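Local coordinates for DNA replication licensing factor MCM related protein (Thermoplasma acidophilum, PDB 4ME3) that probably binds single-stranded DNA, as the zinc-binding N-terminal part of an archaeal MCM, whose whole chain is thought to unwind DNA with ATP during replication, at residues I216-L227 with T257-K266; L123-R131 with Q196-P204. One frame throughout, in Å; residues are numbered along the deposited sequence.

Contacts 1 and 2 build neighbouring parts of one curled sheet in the OB domain. Strand 215-221 of contact 1 lies beside strand 191-201 of contact 2, and the backbone N of Ile218 probably hydrogen-bonds to Val198 O. Their centres are about 9 Å apart. Both are partly buried. Contact 1, a parallel pairing, is the deeper, about 10 Å from the centre of the chain. Contact 2 is an antiparallel pairing and lies farther out, at about 18 Å. Both bury aliphatic side chains on one face; Ile218 and Ile200 meet there. Their polar chemistry differs: a tyrosine-carboxylate bond in contact 1, a partly exposed arginine-glutamine bond in contact 2.

Contact 1: I216-L227 with T257-K266; sequences ITIITEDDLAGL and TYLYAINVRK
Strands 216-221 and 257-261 are parallel neighbours in the curled sheet of the MCM OB domain, 25° between their directions, with Ile218 level with Leu259 and Ile219 with Tyr260. Three backbone bonds join them. Leu259 N donates to Thr217 O, Ile219 N to Leu259 O at 2.8 Å, and Ala261 N to Ile219 O. Waters extend the ladder: one links Thr217 N to Thr257 O, another Glu221 N to Ala261 O.

On one face Ile218 CG2 packs on Ala261 CB at 3.8 Å. On the other, Ile219 CG1 meets the CD2 and CE2 side of the Tyr258 ring, 3.6 Å from CD2. The second branch of Ile219, CG2, approaches Tyr260 CD1. The ring of Tyr260 swings out opposite its backbone N (chi1 -179°), which carries OH to Glu221. OH donates to Glu221 OE1 at 2.7 Å. OE1 lies at the ring edge, yet the hydroxyl meets it from above the carboxylate plane; the carboxylate and ring planes are 82° apart. Where the chain turns, at the classic beta bulge of Ile262 and Asn263, Leu224 CD1 lies against Ala261 O and Ile262 O. Lys266 NZ donates to Leu227 O at 3.2 Å, and a water bridges the same two atoms. The main polar partner of this ammonium group is Asn232.

Glu221 OE2 forms a salt bridge with Lys139. This and the tyrosine bond would probably keep the buried carboxylate ionised and limit its rotation.

Contact 2: L123-R131 with Q196-P204; sequences LISVSGIVR and QKVEIQEDP
Ile129 pairs with Gln201, and Val130 with Ile200, where strands 123-131 and 196-201 meet in the curled sheet of the OB domain. The pairing is antiparallel. Within these segments it is confined to the end of 123-131, and the short axes stand at 117°. Ile129 and Gln201 form the hydrogen-bonded pair: Ile129 N donates to Gln201 O at 2.8 Å, and Gln201 N donates back to Ile129 O. Arg131 N adds a third bond, to Glu199 O.

Val130 and Ile200, the non-hydrogen-bonded pair, turn into the buried side with Val198. Val130 CG1 touches Val198 CG1 at 3.5 Å, while its CG2 meets Ile200 CG2. Ile200 CD1 extends to the backbone of Gly128 and to Val126 CG1. The backbone fits closely here: Gly128 CA is 3.3 Å from Gln201 O. Val234 of strand 233-247 also packs on Val130 and Ile200.

On the other face, Ile129 CD1 reaches Asp203 and Pro204 CD. The carboxylate of Asp203 is salt-bridged to Arg233.

Arg131 runs outward from the end of the paired strand. Its CB lies near Glu199 O. CG rests on Gln201 CB at 3.7 Å. The chain then bends at chi2 (-50°), and CD passes Gln201 OE1 at 3.9 Å. NE donates to that oxygen in the plane of the amide carbonyl, with the guanidinium and amide planes 82° apart. Ile129 CG2 lies over one guanidinium face, offset toward its rim. The amide is held at its other end as well, since Gln201 NE2 bonds to Pro213 O. At the tip, Arg131 NH2 donates to a water 3.3 Å away, and this water donates to Glu202 O at 2.7 Å.

Contact 1: I216-L227 with T257-K266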
loop_
_atom_site.group_PDB
_atom_site.type_symbol
_atom_site.label_atom_id
_atom_site.label_comp_id
_atom_site.label_asym_id
_atom_site.label_seq_id
_atom_site.Cartn_x
_atom_site.Cartn_y
_atom_site.Cartn_z
ATOM N N ILE A 216 -9.140 -16.761 -4.139
ATOM C CA ILE A 216 -9.008 -15.529 -3.385
ATOM C C ILE A 216 -8.640 -14.409 -4.339
ATOM O O ILE A 216 -7.987 -14.644 -5.354
ATOM C CB ILE A 216 -7.943 -15.640 -2.274
ATOM C CG1 ILE A 216 -8.018 -14.418 -1.358
ATOM C CG2 ILE A 216 -6.541 -15.789 -2.874
ATOM C CD1 ILE A 216 -7.189 -14.545 -0.089
ATOM N N THR A 217 -9.080 -13.198 -4.020
ATOM C CA THR A 217 -8.782 -12.040 -4.852
ATOM C C THR A 217 -7.572 -11.291 -4.334
ATOM O O THR A 217 -7.393 -11.123 -3.128
ATOM C CB THR A 217 -9.967 -11.070 -4.922
ATOM O OG1 THR A 217 -11.054 -11.705 -5.598
ATOM C CG2 THR A 217 -9.584 -9.804 -5.680
ATOM N N ILE A 218 -6.746 -10.846 -5.272
ATOM C CA ILE A 218 -5.561 -10.072 -4.969
ATOM C C ILE A 218 -5.782 -8.677 -5.521
ATOM O O ILE A 218 -6.248 -8.522 -6.653
ATOM C CB ILE A 218 -4.318 -10.672 -5.640
ATOM C CG1 ILE A 218 -4.152 -12.142 -5.242
ATOM C CG2 ILE A 218 -3.074 -9.883 -5.263
ATOM C CD1 ILE A 218 -3.373 -12.941 -6.239
ATOM N N ILE A 219 -5.474 -7.669 -4.715
ATOM C CA ILE A 219 -5.488 -6.290 -5.177
ATOM C C ILE A 219 -4.063 -5.911 -5.552
ATOM O O ILE A 219 -3.161 -5.974 -4.723
ATOM C CB ILE A 219 -6.004 -5.323 -4.091
ATOM C CG1 ILE A 219 -7.443 -5.670 -3.696
ATOM C CG2 ILE A 219 -5.931 -3.879 -4.573
ATOM C CD1 ILE A 219 -8.420 -5.687 -4.841
ATOM N N THR A 220 -3.857 -5.539 -6.811
ATOM C CA THR A 220 -2.552 -5.078 -7.265
ATOM C C THR A 220 -2.650 -3.600 -7.614
ATOM O O THR A 220 -3.526 -3.198 -8.375
ATOM C CB THR A 220 -2.053 -5.869 -8.490
ATOM O OG1 THR A 220 -2.960 -5.698 -9.590
ATOM C CG2 THR A 220 -1.936 -7.348 -8.157
ATOM N N GLU A 221 -1.760 -2.791 -7.049
ATOM C CA GLU A 221 -1.831 -1.347 -7.240
ATOM C C GLU A 221 -0.556 -0.780 -7.842
ATOM O O GLU A 221 0.530 -1.349 -7.693
ATOM C CB GLU A 221 -2.110 -0.638 -5.914
ATOM C CG GLU A 221 -3.487 -0.898 -5.332
ATOM C CD GLU A 221 -3.811 0.038 -4.184
ATOM O OE1 GLU A 221 -2.865 0.588 -3.579
ATOM O OE2 GLU A 221 -5.007 0.229 -3.887
ATOM N N ASP A 222 -0.713 0.354 -8.519
ATOM C CA ASP A 222 0.405 1.128 -9.046
ATOM C C ASP A 222 1.309 0.265 -9.932
ATOM O O ASP A 222 0.852 -0.270 -10.944
ATOM C CB ASP A 222 1.159 1.786 -7.882
ATOM C CG ASP A 222 1.951 3.008 -8.307
ATOM O OD1 ASP A 222 1.874 3.397 -9.494
ATOM O OD2 ASP A 222 2.633 3.597 -7.440
ATOM N N ASP A 223 2.579 0.130 -9.562
ATOM C CA ASP A 223 3.544 -0.601 -10.377
ATOM C C ASP A 223 3.232 -2.091 -10.504
ATOM O O ASP A 223 3.780 -2.767 -11.376
ATOM C CB ASP A 223 4.965 -0.417 -9.824
ATOM C CG ASP A 223 5.038 -0.590 -8.313
ATOM O OD1 ASP A 223 4.244 0.057 -7.600
ATOM O OD2 ASP A 223 5.894 -1.365 -7.835
ATOM N N LEU A 224 2.361 -2.605 -9.640
ATOM C CA LEU A 224 2.002 -4.018 -9.680
ATOM C C LEU A 224 0.747 -4.293 -10.510
ATOM O O LEU A 224 0.455 -5.444 -10.825
ATOM C CB LEU A 224 1.820 -4.565 -8.259
ATOM C CG LEU A 224 3.078 -4.549 -7.386
ATOM C CD1 LEU A 224 2.802 -5.225 -6.049
ATOM C CD2 LEU A 224 4.242 -5.213 -8.102
ATOM N N ALA A 225 0.006 -3.250 -10.874
ATOM C CA ALA A 225 -1.196 -3.438 -11.682
ATOM C C ALA A 225 -0.843 -3.752 -13.134
ATOM O O ALA A 225 0.141 -3.245 -13.662
ATOM C CB ALA A 225 -2.086 -2.205 -11.609
ATOM N N GLY A 226 -1.651 -4.593 -13.767
ATOM C CA GLY A 226 -1.501 -4.892 -15.179
ATOM C C GLY A 226 -0.429 -5.917 -15.492
ATOM O O GLY A 226 0.071 -5.961 -16.612
ATOM N N LEU A 227 -0.085 -6.747 -14.512
ATOM C CA LEU A 227 0.986 -7.728 -14.674
ATOM C C LEU A 227 0.478 -9.164 -14.777
ATOM O O LEU A 227 1.157 -10.022 -15.338
ATOM C CB LEU A 227 1.967 -7.640 -13.503
ATOM C CG LEU A 227 2.747 -6.332 -13.348
ATOM C CD1 LEU A 227 3.660 -6.402 -12.129
ATOM C CD2 LEU A 227 3.544 -6.025 -14.600
ATOM N N THR A 257 -11.979 -12.701 2.996
ATOM C CA THR A 257 -10.612 -12.204 2.953
ATOM C C THR A 257 -10.154 -11.961 1.522
ATOM O O THR A 257 -10.628 -12.609 0.585
ATOM C CB THR A 257 -9.634 -13.191 3.601
ATOM O OG1 THR A 257 -9.738 -14.463 2.955
ATOM C CG2 THR A 257 -9.924 -13.348 5.087
ATOM N N TYR A 258 -9.231 -11.017 1.372
ATOM C CA TYR A 258 -8.545 -10.790 0.110
ATOM C C TYR A 258 -7.117 -10.369 0.426
ATOM O O TYR A 258 -6.804 -10.029 1.563
ATOM C CB TYR A 258 -9.263 -9.734 -0.735
ATOM C CG TYR A 258 -9.186 -8.317 -0.208
ATOM C CD1 TYR A 258 -10.134 -7.833 0.685
ATOM C CD2 TYR A 258 -8.177 -7.455 -0.623
ATOM C CE1 TYR A 258 -10.076 -6.533 1.156
ATOM C CE2 TYR A 258 -8.109 -6.158 -0.156
ATOM C CZ TYR A 258 -9.063 -5.701 0.732
ATOM O OH TYR A 258 -8.990 -4.410 1.199
ATOM N N LEU A 259 -6.248 -10.402 -0.575
ATOM C CA LEU A 259 -4.843 -10.116 -0.346
ATOM C C LEU A 259 -4.444 -8.823 -1.033
ATOM O O LEU A 259 -4.684 -8.655 -2.226
ATOM C CB LEU A 259 -3.988 -11.264 -0.866
ATOM C CG LEU A 259 -2.536 -11.310 -0.380
ATOM C CD1 LEU A 259 -2.476 -11.655 1.102
ATOM C CD2 LEU A 259 -1.745 -12.316 -1.198
ATOM N N TYR A 260 -3.851 -7.911 -0.268
ATOM C CA TYR A 260 -3.278 -6.692 -0.820
ATOM C C TYR A 260 -1.818 -6.941 -1.173
ATOM O O TYR A 260 -0.974 -7.128 -0.291
ATOM C CB TYR A 260 -3.387 -5.543 0.180
ATOM C CG TYR A 260 -2.823 -4.255 -0.356
ATOM C CD1 TYR A 260 -3.591 -3.422 -1.157
ATOM C CD2 TYR A 260 -1.516 -3.879 -0.080
ATOM C CE1 TYR A 260 -3.080 -2.247 -1.659
ATOM C CE2 TYR A 260 -0.991 -2.702 -0.581
ATOM C CZ TYR A 260 -1.780 -1.890 -1.370
ATOM O OH TYR A 260 -1.269 -0.716 -1.874
ATOM N N ALA A 261 -1.517 -6.933 -2.466
ATOM C CA ALA A 261 -0.210 -7.363 -2.947
ATOM C C ALA A 261 0.909 -6.395 -2.575
ATOM O O ALA A 261 0.796 -5.184 -2.781
ATOM C CB ALA A 261 -0.247 -7.555 -4.456
ATOM N N ILE A 262 1.986 -6.945 -2.021
ATOM C CA ILE A 262 3.202 -6.185 -1.750
ATOM C C ILE A 262 4.308 -6.576 -2.723
ATOM O O ILE A 262 5.135 -5.748 -3.107
ATOM C CB ILE A 262 3.693 -6.417 -0.304
ATOM C CG1 ILE A 262 2.671 -5.880 0.699
ATOM C CG2 ILE A 262 5.040 -5.760 -0.088
ATOM C CD1 ILE A 262 2.433 -4.389 0.609
ATOM N N ASN A 263 4.317 -7.847 -3.120
ATOM C CA ASN A 263 5.316 -8.378 -4.037
ATOM C C ASN A 263 4.701 -9.524 -4.838
ATOM O O ASN A 263 3.911 -10.306 -4.308
ATOM C CB ASN A 263 6.543 -8.865 -3.260
ATOM C CG ASN A 263 7.702 -9.259 -4.160
ATOM O OD1 ASN A 263 8.029 -8.561 -5.119
ATOM N ND2 ASN A 263 8.332 -10.383 -3.849
ATOM N N VAL A 264 5.055 -9.611 -6.116
ATOM C CA VAL A 264 4.490 -10.623 -7.004
ATOM C C VAL A 264 5.591 -11.309 -7.801
ATOM O O VAL A 264 6.500 -10.650 -8.312
ATOM C CB VAL A 264 3.480 -9.996 -7.992
ATOM C CG1 VAL A 264 3.104 -10.985 -9.083
ATOM C CG2 VAL A 264 2.240 -9.510 -7.251
ATOM N N ARG A 265 5.509 -12.633 -7.899
ATOM C CA ARG A 265 6.447 -13.413 -8.708
ATOM C C ARG A 265 5.686 -14.399 -9.580
ATOM O O ARG A 265 4.694 -14.977 -9.145
ATOM C CB ARG A 265 7.429 -14.178 -7.818
ATOM C CG ARG A 265 8.433 -13.301 -7.094
ATOM C CD ARG A 265 9.453 -12.693 -8.052
ATOM N NE ARG A 265 10.441 -11.888 -7.337
ATOM C CZ ARG A 265 10.291 -10.600 -7.034
ATOM N NH1 ARG A 265 9.192 -9.943 -7.384
ATOM N NH2 ARG A 265 11.250 -9.964 -6.377
ATOM N N LYS A 266 6.163 -14.590 -10.807
ATOM C CA LYS A 266 5.532 -15.504 -11.756
ATOM C C LYS A 266 6.495 -16.586 -12.225
ATOM O O LYS A 266 7.712 -16.411 -12.176
ATOM C CB LYS A 266 5.026 -14.735 -12.978
ATOM C CG LYS A 266 3.829 -13.851 -12.700
ATOM C CD LYS A 266 2.912 -13.784 -13.909
ATOM C CE LYS A 266 3.408 -12.779 -14.920
ATOM N NZ LYS A 266 2.584 -12.784 -16.158
HETATM O O HOH W 1 -11.162 -12.712 -2.039
HETATM O O HOH W 2 -0.374 -3.652 -4.620
HETATM O O HOH W 3 3.156 -10.350 -16.989
#

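Contact 2: L123-R131 with Q196-P204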
loop_
_atom_site.group_PDB
_atom_site.type_symbol
_atom_site.label_atom_id
_atom_site.label_comp_id
_atom_site.label_asym_id
_atom_site.label_seq_id
_atom_site.Cartn_x
_atom_site.Cartn_y
_atom_site.Cartn_z
ATOM N N LEU A 123 1.454 -10.080 7.030
ATOM C CA LEU A 123 2.074 -10.296 5.730
ATOM C C LEU A 123 2.267 -11.788 5.500
ATOM O O LEU A 123 3.048 -12.435 6.200
ATOM C CB LEU A 123 3.420 -9.564 5.672
ATOM C CG LEU A 123 4.136 -9.475 4.321
ATOM C CD1 LEU A 123 3.265 -8.834 3.274
ATOM C CD2 LEU A 123 5.429 -8.685 4.489
ATOM N N ILE A 124 1.542 -12.337 4.530
ATOM C CA ILE A 124 1.641 -13.752 4.211
ATOM C C ILE A 124 1.945 -13.947 2.731
ATOM O O ILE A 124 1.877 -13.001 1.945
ATOM C CB ILE A 124 0.343 -14.505 4.580
ATOM C CG1 ILE A 124 -0.843 -13.979 3.768
ATOM C CG2 ILE A 124 0.061 -14.368 6.075
ATOM C CD1 ILE A 124 -2.112 -14.806 3.937
ATOM N N SER A 125 2.290 -15.173 2.362
ATOM C CA SER A 125 2.544 -15.512 0.969
ATOM C C SER A 125 1.545 -16.563 0.516
ATOM O O SER A 125 1.334 -17.556 1.203
ATOM C CB SER A 125 3.967 -16.036 0.797
ATOM O OG SER A 125 4.911 -15.088 1.262
ATOM N N VAL A 126 0.949 -16.344 -0.650
ATOM C CA VAL A 126 -0.051 -17.254 -1.194
ATOM C C VAL A 126 0.275 -17.562 -2.647
ATOM O O VAL A 126 0.706 -16.683 -3.390
ATOM C CB VAL A 126 -1.454 -16.633 -1.105
ATOM C CG1 VAL A 126 -2.518 -17.645 -1.496
ATOM C CG2 VAL A 126 -1.704 -16.109 0.299
ATOM N N SER A 127 0.075 -18.812 -3.049
ATOM C CA SER A 127 0.340 -19.217 -4.422
ATOM C C SER A 127 -0.929 -19.731 -5.077
ATOM O O SER A 127 -1.849 -20.191 -4.401
ATOM C CB SER A 127 1.425 -20.292 -4.466
ATOM O OG SER A 127 1.012 -21.464 -3.787
ATOM N N GLY A 128 -0.982 -19.643 -6.400
ATOM C CA GLY A 128 -2.143 -20.103 -7.133
ATOM C C GLY A 128 -2.051 -19.827 -8.616
ATOM O O GLY A 128 -1.017 -19.398 -9.123
ATOM N N ILE A 129 -3.153 -20.085 -9.311
ATOM C CA ILE A 129 -3.243 -19.866 -10.742
ATOM C C ILE A 129 -4.243 -18.746 -10.999
ATOM O O ILE A 129 -5.337 -18.750 -10.443
ATOM C CB ILE A 129 -3.725 -21.141 -11.455
ATOM C CG1 ILE A 129 -2.817 -22.319 -11.095
ATOM C CG2 ILE A 129 -3.771 -20.922 -12.964
ATOM C CD1 ILE A 129 -3.325 -23.659 -11.578
ATOM N N VAL A 130 -3.873 -17.776 -11.829
ATOM C CA VAL A 130 -4.764 -16.659 -12.109
ATOM C C VAL A 130 -5.937 -17.130 -12.975
ATOM O O VAL A 130 -5.741 -17.815 -13.980
ATOM C CB VAL A 130 -4.028 -15.500 -12.815
ATOM C CG1 VAL A 130 -5.000 -14.397 -13.181
ATOM C CG2 VAL A 130 -2.915 -14.952 -11.932
ATOM N N ARG A 131 -7.153 -16.776 -12.570
ATOM C CA ARG A 131 -8.355 -17.197 -13.291
ATOM C C ARG A 131 -9.083 -16.026 -13.941
ATOM O O ARG A 131 -9.645 -16.162 -15.028
ATOM C CB ARG A 131 -9.315 -17.931 -12.351
ATOM C CG ARG A 131 -8.798 -19.265 -11.850
ATOM C CD ARG A 131 -8.294 -20.132 -12.994
ATOM N NE ARG A 131 -7.948 -21.478 -12.549
ATOM C CZ ARG A 131 -7.342 -22.388 -13.305
ATOM N NH1 ARG A 131 -6.997 -22.101 -14.553
ATOM N NH2 ARG A 131 -7.071 -23.586 -12.807
ATOM N N GLN A 196 -5.901 -2.983 -10.050
ATOM C CA GLN A 196 -6.457 -4.120 -10.760
ATOM C C GLN A 196 -6.754 -5.206 -9.740
ATOM O O GLN A 196 -5.963 -5.429 -8.826
ATOM C CB GLN A 196 -5.461 -4.633 -11.797
ATOM C CG GLN A 196 -5.982 -5.768 -12.657
ATOM C CD GLN A 196 -4.966 -6.238 -13.672
ATOM O OE1 GLN A 196 -3.769 -6.315 -13.383
ATOM N NE2 GLN A 196 -5.434 -6.559 -14.872
ATOM N N LYS A 197 -7.896 -5.865 -9.883
ATOM C CA LYS A 197 -8.197 -7.017 -9.042
ATOM C C LYS A 197 -7.947 -8.280 -9.843
ATOM O O LYS A 197 -8.302 -8.364 -11.020
ATOM C CB LYS A 197 -9.637 -6.984 -8.534
ATOM C CG LYS A 197 -10.019 -5.687 -7.849
ATOM C CD LYS A 197 -11.319 -5.836 -7.084
ATOM C CE LYS A 197 -11.735 -4.529 -6.434
ATOM N NZ LYS A 197 -13.033 -4.665 -5.713
ATOM N N VAL A 198 -7.326 -9.256 -9.192
ATOM C CA VAL A 198 -6.956 -10.506 -9.822
ATOM C C VAL A 198 -7.398 -11.664 -8.938
ATOM O O VAL A 198 -7.004 -11.750 -7.775
ATOM C CB VAL A 198 -5.429 -10.586 -10.022
ATOM C CG1 VAL A 198 -5.039 -11.877 -10.711
ATOM C CG2 VAL A 198 -4.938 -9.378 -10.824
ATOM N N GLU A 199 -8.224 -12.547 -9.480
ATOM C CA GLU A 199 -8.649 -13.722 -8.728
ATOM C C GLU A 199 -7.759 -14.906 -9.054
ATOM O O GLU A 199 -7.576 -15.245 -10.218
ATOM C CB GLU A 199 -10.104 -14.074 -9.036
ATOM C CG GLU A 199 -10.570 -15.326 -8.314
ATOM C CD GLU A 199 -12.027 -15.641 -8.569
ATOM O OE1 GLU A 199 -12.845 -15.452 -7.643
ATOM O OE2 GLU A 199 -12.352 -16.085 -9.690
ATOM N N ILE A 200 -7.197 -15.530 -8.022
ATOM C CA ILE A 200 -6.407 -16.739 -8.213
ATOM C C ILE A 200 -7.098 -17.941 -7.574
ATOM O O ILE A 200 -7.934 -17.793 -6.688
ATOM C CB ILE A 200 -4.979 -16.605 -7.642
ATOM C CG1 ILE A 200 -5.009 -16.393 -6.128
ATOM C CG2 ILE A 200 -4.242 -15.456 -8.321
ATOM C CD1 ILE A 200 -3.650 -16.569 -5.473
ATOM N N GLN A 201 -6.733 -19.129 -8.033
ATOM C CA GLN A 201 -7.319 -20.361 -7.525
ATOM C C GLN A 201 -6.223 -21.346 -7.155
ATOM O O GLN A 201 -5.143 -21.333 -7.741
ATOM C CB GLN A 201 -8.231 -20.980 -8.584
ATOM C CG GLN A 201 -9.012 -22.180 -8.092
ATOM C CD GLN A 201 -9.977 -22.707 -9.131
ATOM O OE1 GLN A 201 -9.753 -22.559 -10.333
ATOM N NE2 GLN A 201 -11.065 -23.320 -8.672
ATOM N N GLU A 202 -6.503 -22.205 -6.181
ATOM C CA GLU A 202 -5.548 -23.225 -5.781
ATOM C C GLU A 202 -5.244 -24.130 -6.965
ATOM O O GLU A 202 -6.131 -24.441 -7.756
ATOM C CB GLU A 202 -6.105 -24.058 -4.625
ATOM C CG GLU A 202 -6.263 -23.285 -3.328
ATOM C CD GLU A 202 -6.759 -24.153 -2.187
ATOM O OE1 GLU A 202 -7.870 -24.706 -2.306
ATOM O OE2 GLU A 202 -6.034 -24.282 -1.176
ATOM N N ASP A 203 -3.985 -24.539 -7.081
ATOM C CA ASP A 203 -3.569 -25.470 -8.121
ATOM C C ASP A 203 -4.124 -26.855 -7.805
ATOM O O ASP A 203 -3.764 -27.447 -6.791
ATOM C CB ASP A 203 -2.043 -25.527 -8.194
ATOM C CG ASP A 203 -1.542 -26.423 -9.313
ATOM O OD1 ASP A 203 -2.331 -27.246 -9.820
ATOM O OD2 ASP A 203 -0.356 -26.304 -9.682
ATOM N N PRO A 204 -5.006 -27.376 -8.672
ATOM C CA PRO A 204 -5.617 -28.690 -8.439
ATOM C C PRO A 204 -4.577 -29.792 -8.263
ATOM O O PRO A 204 -4.552 -30.425 -7.208
ATOM C CB PRO A 204 -6.432 -28.929 -9.713
ATOM C CG PRO A 204 -6.681 -27.575 -10.270
ATOM C CD PRO A 204 -5.466 -26.774 -9.935
HETATM O O HOH W 4 -1.665 -23.395 -5.427
HETATM O O HOH W 5 -7.837 -24.725 -9.827
#